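Local coordinates for protein alanine racemase (Actinobacillus succinogenes, PDB 3C3K) that is of uncertain function but has the two-subdomain fold of periplasmic binding proteins and is probably the ligand-sensing part of a LacI-type regulator, at residues M10-S16 and V65-M71; E94-L98 and V263-L267; L166-K172 and S192-G198. All coordinates share one frame; numbering follows the deposited sequence.

Interaction 1: residues M10-S16 and V65-M71; sequences MLLVMVS and VDGVITM
Met14 lays its side chain obliquely over Val68 on the neighbouring strand, with Met14 SD 3.9 Å from Val68 CG2, and its CB lies 3.7 Å from Thr70 OG1. Its CG stands anti to the carbonyl carbon (chi1 -81°), which sets CG and SD on the side of Val68; the position of CE, with the bend it implies, is uncertain, because it sits very close to Thr70. The polar end of Thr70 accepts from the backbone N of Asp72. On the same face Leu12 brings CD2 to 4.3 Å from Val68 CG2, while Val13 and Ile69 project from the opposite face. The two strands, 14° apart in direction, are parallel neighbours in the alpha/beta sheet of the first subdomain: strand 9-15 lies between 39-45, the next along the chain, and 68-70, which the chain reaches after further helices. Leu12 N gives its hydrogen to Gly67 O (3.1 Å), Leu12 O accepts from Ile69 N (2.9 Å), and Met14 likewise bonds Ile69 O and Met71 N. At the start of the pairing the ladder slips by one residue. Met10 O takes Asp66 N (2.8 Å), leaving the buried Gly67 N without a partner, and Val65 turns in so that its CG2 lies 4.0 Å from Leu12 CB. At the far end, near a bound glycerol, a water joins Ser16 OG (2.6 Å) to Met71 O.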
# COMPACT_ATOMS: atom_id res chain seq x y z
N MET B 10 19.36 7.37 -12.01
CA MET B 10 18.38 6.63 -11.25
C MET B 10 19.02 6.18 -9.94
O MET B 10 20.25 5.90 -9.84
CB MET B 10 17.81 5.41 -12.04
CG MET B 10 16.86 5.76 -13.24
SD MET B 10 15.95 4.37 -14.02
CE MET B 10 17.22 3.59 -14.96
N LEU B 11 18.16 6.08 -8.94
CA LEU B 11 18.50 5.46 -7.66
C LEU B 11 17.66 4.19 -7.45
O LEU B 11 16.48 4.15 -7.85
CB LEU B 11 18.22 6.45 -6.56
CG LEU B 11 18.69 7.90 -6.75
CD1 LEU B 11 18.23 8.66 -5.56
CD2 LEU B 11 20.25 7.92 -6.86
N LEU B 12 18.29 3.17 -6.89
CA LEU B 12 17.63 1.93 -6.47
C LEU B 12 17.10 2.01 -5.03
O LEU B 12 17.87 2.26 -4.07
CB LEU B 12 18.60 0.73 -6.61
CG LEU B 12 18.12 -0.64 -6.12
CD1 LEU B 12 16.87 -1.13 -6.90
CD2 LEU B 12 19.18 -1.64 -6.31
N VAL B 13 15.79 1.78 -4.85
CA VAL B 13 15.26 1.53 -3.51
C VAL B 13 14.93 0.06 -3.31
O VAL B 13 14.17 -0.50 -4.08
CB VAL B 13 14.03 2.40 -3.23
CG1 VAL B 13 13.61 2.34 -1.77
CG2 VAL B 13 14.32 3.87 -3.66
N MET B 14 15.50 -0.56 -2.28
CA MET B 14 15.21 -1.94 -1.90
C MET B 14 14.19 -1.88 -0.78
O MET B 14 14.53 -1.55 0.36
CB MET B 14 16.51 -2.63 -1.44
CG MET B 14 17.42 -3.15 -2.61
SD MET B 14 19.11 -3.81 -2.20
CE MET B 14 19.36 -3.02 -0.78
N VAL B 15 12.95 -2.21 -1.11
CA VAL B 15 11.80 -2.04 -0.23
C VAL B 15 11.54 -3.31 0.57
O VAL B 15 11.62 -4.44 0.03
CB VAL B 15 10.59 -1.74 -1.12
CG1 VAL B 15 9.30 -1.66 -0.34
CG2 VAL B 15 10.83 -0.40 -1.81
N SER B 16 11.26 -3.16 1.87
CA SER B 16 11.00 -4.34 2.68
C SER B 16 9.64 -4.99 2.38
O SER B 16 9.52 -6.19 2.40
CB SER B 16 11.12 -3.98 4.16
OG SER B 16 10.28 -2.89 4.41
N VAL B 65 22.13 2.47 -11.96
CA VAL B 65 21.75 3.34 -10.86
C VAL B 65 23.02 3.82 -10.20
O VAL B 65 24.06 3.09 -10.24
CB VAL B 65 20.88 2.61 -9.79
CG1 VAL B 65 19.58 2.04 -10.41
CG2 VAL B 65 21.68 1.51 -9.12
N ASP B 66 22.91 5.03 -9.60
CA ASP B 66 23.98 5.72 -8.94
C ASP B 66 24.10 5.47 -7.42
O ASP B 66 25.04 5.98 -6.79
CB ASP B 66 23.79 7.22 -9.18
CG ASP B 66 24.16 7.66 -10.60
OD1 ASP B 66 24.35 6.80 -11.49
OD2 ASP B 66 24.24 8.90 -10.82
N GLY B 67 23.22 4.68 -6.83
CA GLY B 67 23.24 4.51 -5.37
C GLY B 67 22.03 3.71 -4.92
O GLY B 67 21.08 3.55 -5.69
N VAL B 68 22.08 3.15 -3.71
CA VAL B 68 21.01 2.32 -3.18
C VAL B 68 20.52 2.79 -1.77
O VAL B 68 21.32 3.12 -0.91
CB VAL B 68 21.42 0.80 -3.27
CG1 VAL B 68 22.77 0.59 -2.78
CG2 VAL B 68 20.43 -0.15 -2.52
N ILE B 69 19.19 2.91 -1.60
CA ILE B 69 18.56 3.06 -0.27
C ILE B 69 17.87 1.77 0.01
O ILE B 69 17.17 1.26 -0.85
CB ILE B 69 17.56 4.21 -0.26
CG1 ILE B 69 18.32 5.49 -0.58
CG2 ILE B 69 16.85 4.34 1.15
CD1 ILE B 69 17.38 6.70 -0.89
N THR B 70 18.19 1.16 1.14
CA THR B 70 17.62 -0.11 1.54
C THR B 70 16.74 0.04 2.81
O THR B 70 17.07 0.78 3.72
CB THR B 70 18.70 -1.23 1.73
OG1 THR B 70 18.01 -2.49 1.93
CG2 THR B 70 19.69 -0.92 2.90
N MET B 71 15.59 -0.65 2.81
CA MET B 71 14.74 -0.72 3.94
C MET B 71 14.78 -2.21 4.44
O MET B 71 14.04 -2.57 5.35
CB MET B 71 13.30 -0.29 3.59
CG MET B 71 13.11 1.07 2.76
SD MET B 71 11.29 1.32 2.40
CE MET B 71 10.87 1.70 4.00
O HOH W 1 11.12 -1.75 6.57

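Interaction 2: residues E94-L98 and V263-L267; sequences EYDPL and VHHLL
An edge strand of the first subdomain's sheet, 264-266, is covered on the face that carries His264 and Leu266 by the loop that joins strands 89-92 and 102-105, and this contact is where loop and strand meet. In the loop an Asx turn, Asp96 OD1 accepting from Leu98 N at 3.0 Å, bends the chain round Pro97. Tyr95 is held flat between two aliphatic groups: Leu266 CD2 stands 3.9 Å from the ring centroid, only 4° off the normal, and Pro97 CD covers the opposite face. Tyr95 CG is anti to the backbone N (chi1 180°), which carries the ring out to the strand, and His264 CB meets its edge at Tyr95 CE1 (3.7 Å). The His264 imidazole in turn receives the loop backbone over one face. Pro97 CA makes a CH-pi contact 3.8 Å from the ring centroid, and Asp96 O lies over the rim near His264 CE1 (3.1 Å). The rotation of this ring is fixed from both nitrogens, ND1 bonding Ser103 OG on the adjoining strand and NE2 bonding Ser99 O further along the loop. A water joins Tyr95 OH (2.6 Å) to His264 O, donating to the carbonyl at 2.9 Å.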
# COMPACT_ATOMS: atom_id res chain seq x y z
N GLU B 94 16.19 0.95 10.03
CA GLU B 94 16.95 0.12 10.96
C GLU B 94 18.05 1.00 11.58
O GLU B 94 18.63 1.85 10.91
CB GLU B 94 17.56 -1.09 10.26
CG GLU B 94 16.56 -2.14 9.77
CD GLU B 94 16.24 -3.15 10.84
OE1 GLU B 94 15.83 -2.73 11.94
OE2 GLU B 94 16.39 -4.37 10.58
N TYR B 95 18.31 0.81 12.85
CA TYR B 95 19.28 1.65 13.57
C TYR B 95 20.34 0.83 14.27
O TYR B 95 20.01 0.10 15.22
CB TYR B 95 18.55 2.47 14.62
CG TYR B 95 19.40 3.38 15.45
CD1 TYR B 95 20.19 4.34 14.85
CD2 TYR B 95 19.34 3.34 16.82
CE1 TYR B 95 20.96 5.21 15.58
CE2 TYR B 95 20.07 4.20 17.58
CZ TYR B 95 20.88 5.15 16.93
OH TYR B 95 21.62 6.03 17.64
N ASP B 96 21.60 0.95 13.81
CA ASP B 96 22.75 0.44 14.52
C ASP B 96 23.85 1.47 14.42
O ASP B 96 24.38 1.71 13.33
CB ASP B 96 23.27 -0.84 13.88
CG ASP B 96 24.44 -1.41 14.67
OD1 ASP B 96 24.83 -0.81 15.72
OD2 ASP B 96 24.94 -2.48 14.25
N PRO B 97 24.14 2.17 15.53
CA PRO B 97 25.17 3.23 15.41
C PRO B 97 26.62 2.74 15.19
O PRO B 97 27.52 3.54 14.88
CB PRO B 97 25.02 4.06 16.71
CG PRO B 97 23.93 3.37 17.56
CD PRO B 97 23.45 2.13 16.83
N LEU B 98 26.84 1.43 15.33
CA LEU B 98 28.14 0.86 15.07
C LEU B 98 28.21 0.45 13.59
O LEU B 98 29.29 0.17 13.04
CB LEU B 98 28.40 -0.34 16.00
CG LEU B 98 28.62 0.11 17.46
CD1 LEU B 98 28.97 -1.10 18.27
CD2 LEU B 98 29.70 1.24 17.64
N VAL B 263 26.74 8.74 9.34
CA VAL B 263 25.83 9.41 10.26
C VAL B 263 24.61 8.57 10.47
O VAL B 263 24.13 7.93 9.52
CB VAL B 263 25.36 10.79 9.68
CG1 VAL B 263 26.47 11.81 9.76
CG2 VAL B 263 24.90 10.66 8.21
N HIS B 264 24.05 8.59 11.68
CA HIS B 264 22.89 7.77 11.96
C HIS B 264 21.87 8.72 12.48
O HIS B 264 21.91 9.08 13.66
CB HIS B 264 23.22 6.67 12.97
CG HIS B 264 24.19 5.64 12.46
ND1 HIS B 264 23.85 4.72 11.49
CD2 HIS B 264 25.49 5.38 12.78
CE1 HIS B 264 24.90 3.96 11.20
NE2 HIS B 264 25.90 4.33 11.99
N HIS B 265 21.03 9.27 11.59
CA HIS B 265 20.01 10.22 12.03
C HIS B 265 18.82 9.53 12.71
O HIS B 265 18.31 8.51 12.23
CB HIS B 265 19.45 11.03 10.86
CG HIS B 265 20.41 11.99 10.28
ND1 HIS B 265 20.30 13.35 10.48
CD2 HIS B 265 21.51 11.82 9.50
CE1 HIS B 265 21.28 13.98 9.85
NE2 HIS B 265 22.03 13.08 9.24
N LEU B 266 18.40 10.09 13.85
CA LEU B 266 17.22 9.64 14.54
C LEU B 266 16.25 10.77 14.42
O LEU B 266 16.54 11.85 14.86
CB LEU B 266 17.49 9.40 16.01
CG LEU B 266 18.08 8.01 16.33
CD1 LEU B 266 18.27 7.97 17.83
CD2 LEU B 266 17.25 6.88 15.91
N LEU B 267 15.10 10.51 13.81
CA LEU B 267 14.01 11.49 13.70
C LEU B 267 12.94 11.23 14.79
O LEU B 267 12.78 10.07 15.25
CB LEU B 267 13.40 11.47 12.27
CG LEU B 267 14.32 11.77 11.08
CD1 LEU B 267 13.49 11.96 9.86
CD2 LEU B 267 15.23 13.04 11.24
O HOH W 2 22.27 8.28 16.45

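Interaction 3: residues L166-K172 and S192-G198; sequences LDYMAGK and SDVLAAG
Leu195 leaves its helix through CB with CG anti to the carbonyl carbon (chi1 -66°), a setting that swings the branch toward the start of the facing helix. Its CG lies 4.0 Å from Leu166 CD1, and Leu195 CD1 meets the same methyl; the two side chains cross at about a right angle. The other branch, Leu195 CD2, reaches into the first turn of helix 168-179, where it comes to 3.4 Å from Asp167 O and also touches Ala170 CB. Beside it Val194 places CG1 3.5 Å from Asp167 CA, and Leu166 CD1 extends across to Ser192 CB. Both helices start here with a side-chain N-cap: Asp167 OD1 accepts from Ala170 N at 2.9 Å, met nearly end-on to its C-O bond, and Ser192 OG accepts from Val194 N. The helices belong to the second subdomain, joined in the chain by strand 187-190 of its parallel sheet, and their first turns, 168-172 and 193-198, cross at -56° with axes 6.5 Å apart. Gly171 and Gly198 have no CB to stand between the helices at this point, so backbone meets backbone directly. Gly198 CA lies 3.3 Å from Tyr168 O, Gly171 CA approaches Leu195 O, and Lys172 CA faces Gly198 O; all three are CA-H...O contacts rather than conventional hydrogen bonds. The edge of the Tyr168 ring also borders Gly198 CA, while Asp223 of the second subunit packs on Tyr168. Lys172, extended beyond CG, runs past Gly198 O with CB 3.7 Å away and ends in a hydrogen bond to Gln201 and a salt bridge to Glu205, both on helix 193-205.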
# COMPACT_ATOMS: atom_id res chain seq x y z
N LEU B 166 1.82 -9.36 6.83
CA LEU B 166 1.46 -8.06 7.25
C LEU B 166 0.10 -7.70 6.63
O LEU B 166 0.03 -7.01 5.63
CB LEU B 166 2.57 -7.00 6.90
CG LEU B 166 2.26 -5.69 7.63
CD1 LEU B 166 2.69 -5.77 9.05
CD2 LEU B 166 2.84 -4.46 6.92
N ASP B 167 -0.98 -8.15 7.24
CA ASP B 167 -2.31 -7.79 6.77
C ASP B 167 -3.30 -7.91 7.89
O ASP B 167 -2.97 -8.48 8.92
CB ASP B 167 -2.74 -8.59 5.51
CG ASP B 167 -2.80 -10.09 5.72
OD1 ASP B 167 -3.02 -10.57 6.83
OD2 ASP B 167 -2.68 -10.81 4.72
N TYR B 168 -4.51 -7.40 7.69
CA TYR B 168 -5.47 -7.27 8.79
C TYR B 168 -5.88 -8.68 9.27
O TYR B 168 -6.04 -8.89 10.44
CB TYR B 168 -6.67 -6.40 8.38
CG TYR B 168 -7.79 -7.20 7.78
CD1 TYR B 168 -8.84 -7.70 8.58
CD2 TYR B 168 -7.79 -7.50 6.43
CE1 TYR B 168 -9.84 -8.47 8.04
CE2 TYR B 168 -8.82 -8.26 5.86
CZ TYR B 168 -9.83 -8.73 6.66
OH TYR B 168 -10.83 -9.47 6.08
N MET B 169 -6.00 -9.64 8.37
CA MET B 169 -6.35 -11.00 8.74
C MET B 169 -5.32 -11.57 9.68
O MET B 169 -5.68 -12.28 10.64
CB MET B 169 -6.51 -11.92 7.49
CG MET B 169 -6.97 -13.36 7.86
SD MET B 169 -8.51 -13.43 8.81
CE MET B 169 -9.58 -12.11 8.05
N ALA B 170 -4.02 -11.31 9.40
CA ALA B 170 -2.99 -11.78 10.29
C ALA B 170 -3.15 -11.17 11.67
O ALA B 170 -2.92 -11.83 12.66
CB ALA B 170 -1.65 -11.47 9.76
N GLY B 171 -3.54 -9.91 11.73
CA GLY B 171 -3.77 -9.24 13.02
C GLY B 171 -4.91 -9.90 13.82
O GLY B 171 -4.89 -9.99 15.06
N LYS B 172 -5.94 -10.27 13.09
CA LYS B 172 -7.18 -10.76 13.60
C LYS B 172 -6.89 -12.15 14.16
O LYS B 172 -7.26 -12.45 15.30
CB LYS B 172 -8.17 -10.83 12.40
CG LYS B 172 -9.57 -11.00 12.75
CD LYS B 172 -10.55 -10.74 11.58
CE LYS B 172 -11.91 -11.24 12.05
NZ LYS B 172 -12.94 -10.94 11.04
N SER B 192 2.46 -2.80 13.88
CA SER B 192 2.03 -2.04 12.70
C SER B 192 0.55 -1.69 12.86
O SER B 192 -0.22 -2.52 13.33
CB SER B 192 2.19 -2.86 11.44
OG SER B 192 1.45 -2.25 10.37
N ASP B 193 0.13 -0.50 12.40
CA ASP B 193 -1.28 -0.18 12.33
C ASP B 193 -2.10 -1.21 11.53
O ASP B 193 -3.24 -1.38 11.79
CB ASP B 193 -1.47 1.20 11.67
CG ASP B 193 -0.89 2.32 12.48
OD1 ASP B 193 -0.75 2.14 13.71
OD2 ASP B 193 -0.66 3.40 11.93
N VAL B 194 -1.52 -1.87 10.54
CA VAL B 194 -2.26 -2.86 9.71
C VAL B 194 -2.71 -4.05 10.62
O VAL B 194 -3.84 -4.53 10.56
CB VAL B 194 -1.38 -3.37 8.56
CG1 VAL B 194 -2.08 -4.46 7.76
CG2 VAL B 194 -1.02 -2.22 7.60
N LEU B 195 -1.80 -4.50 11.46
CA LEU B 195 -2.09 -5.63 12.36
C LEU B 195 -3.08 -5.18 13.42
O LEU B 195 -3.92 -5.96 13.84
CB LEU B 195 -0.79 -6.10 12.99
CG LEU B 195 0.15 -6.70 11.94
CD1 LEU B 195 1.47 -7.04 12.68
CD2 LEU B 195 -0.47 -7.94 11.22
N ALA B 196 -2.99 -3.92 13.85
CA ALA B 196 -3.86 -3.39 14.94
C ALA B 196 -5.30 -3.25 14.43
O ALA B 196 -6.26 -3.47 15.17
CB ALA B 196 -3.33 -2.05 15.50
N ALA B 197 -5.45 -2.91 13.15
CA ALA B 197 -6.79 -2.79 12.57
C ALA B 197 -7.49 -4.15 12.62
O ALA B 197 -8.70 -4.22 12.83
CB ALA B 197 -6.71 -2.28 11.14
N GLY B 198 -6.72 -5.22 12.45
CA GLY B 198 -7.24 -6.60 12.54
C GLY B 198 -7.50 -6.96 13.98
O GLY B 198 -8.47 -7.67 14.31

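How the interactions relate
Interactions 1 and 2 belong to one six-stranded sheet, their centres 18 Å apart: the first is interior strand pairing, the second the dressing of an outer strand. Interaction 3 lies in the other subdomain, its centre 27 Å from each of the others, and falls within the long stretch of chain that interaction 2 closes. That nesting reflects the fold, in which the chain builds the second subdomain and then returns to add strand 264-266 to the first. Interactions 1 and 3 approach within about 8 Å at their nearest atoms. The side chains of Ser16 and Ser192 lie about 6 Å and 5 Å from bound glycerol, consistent with a cleft between the subdomains.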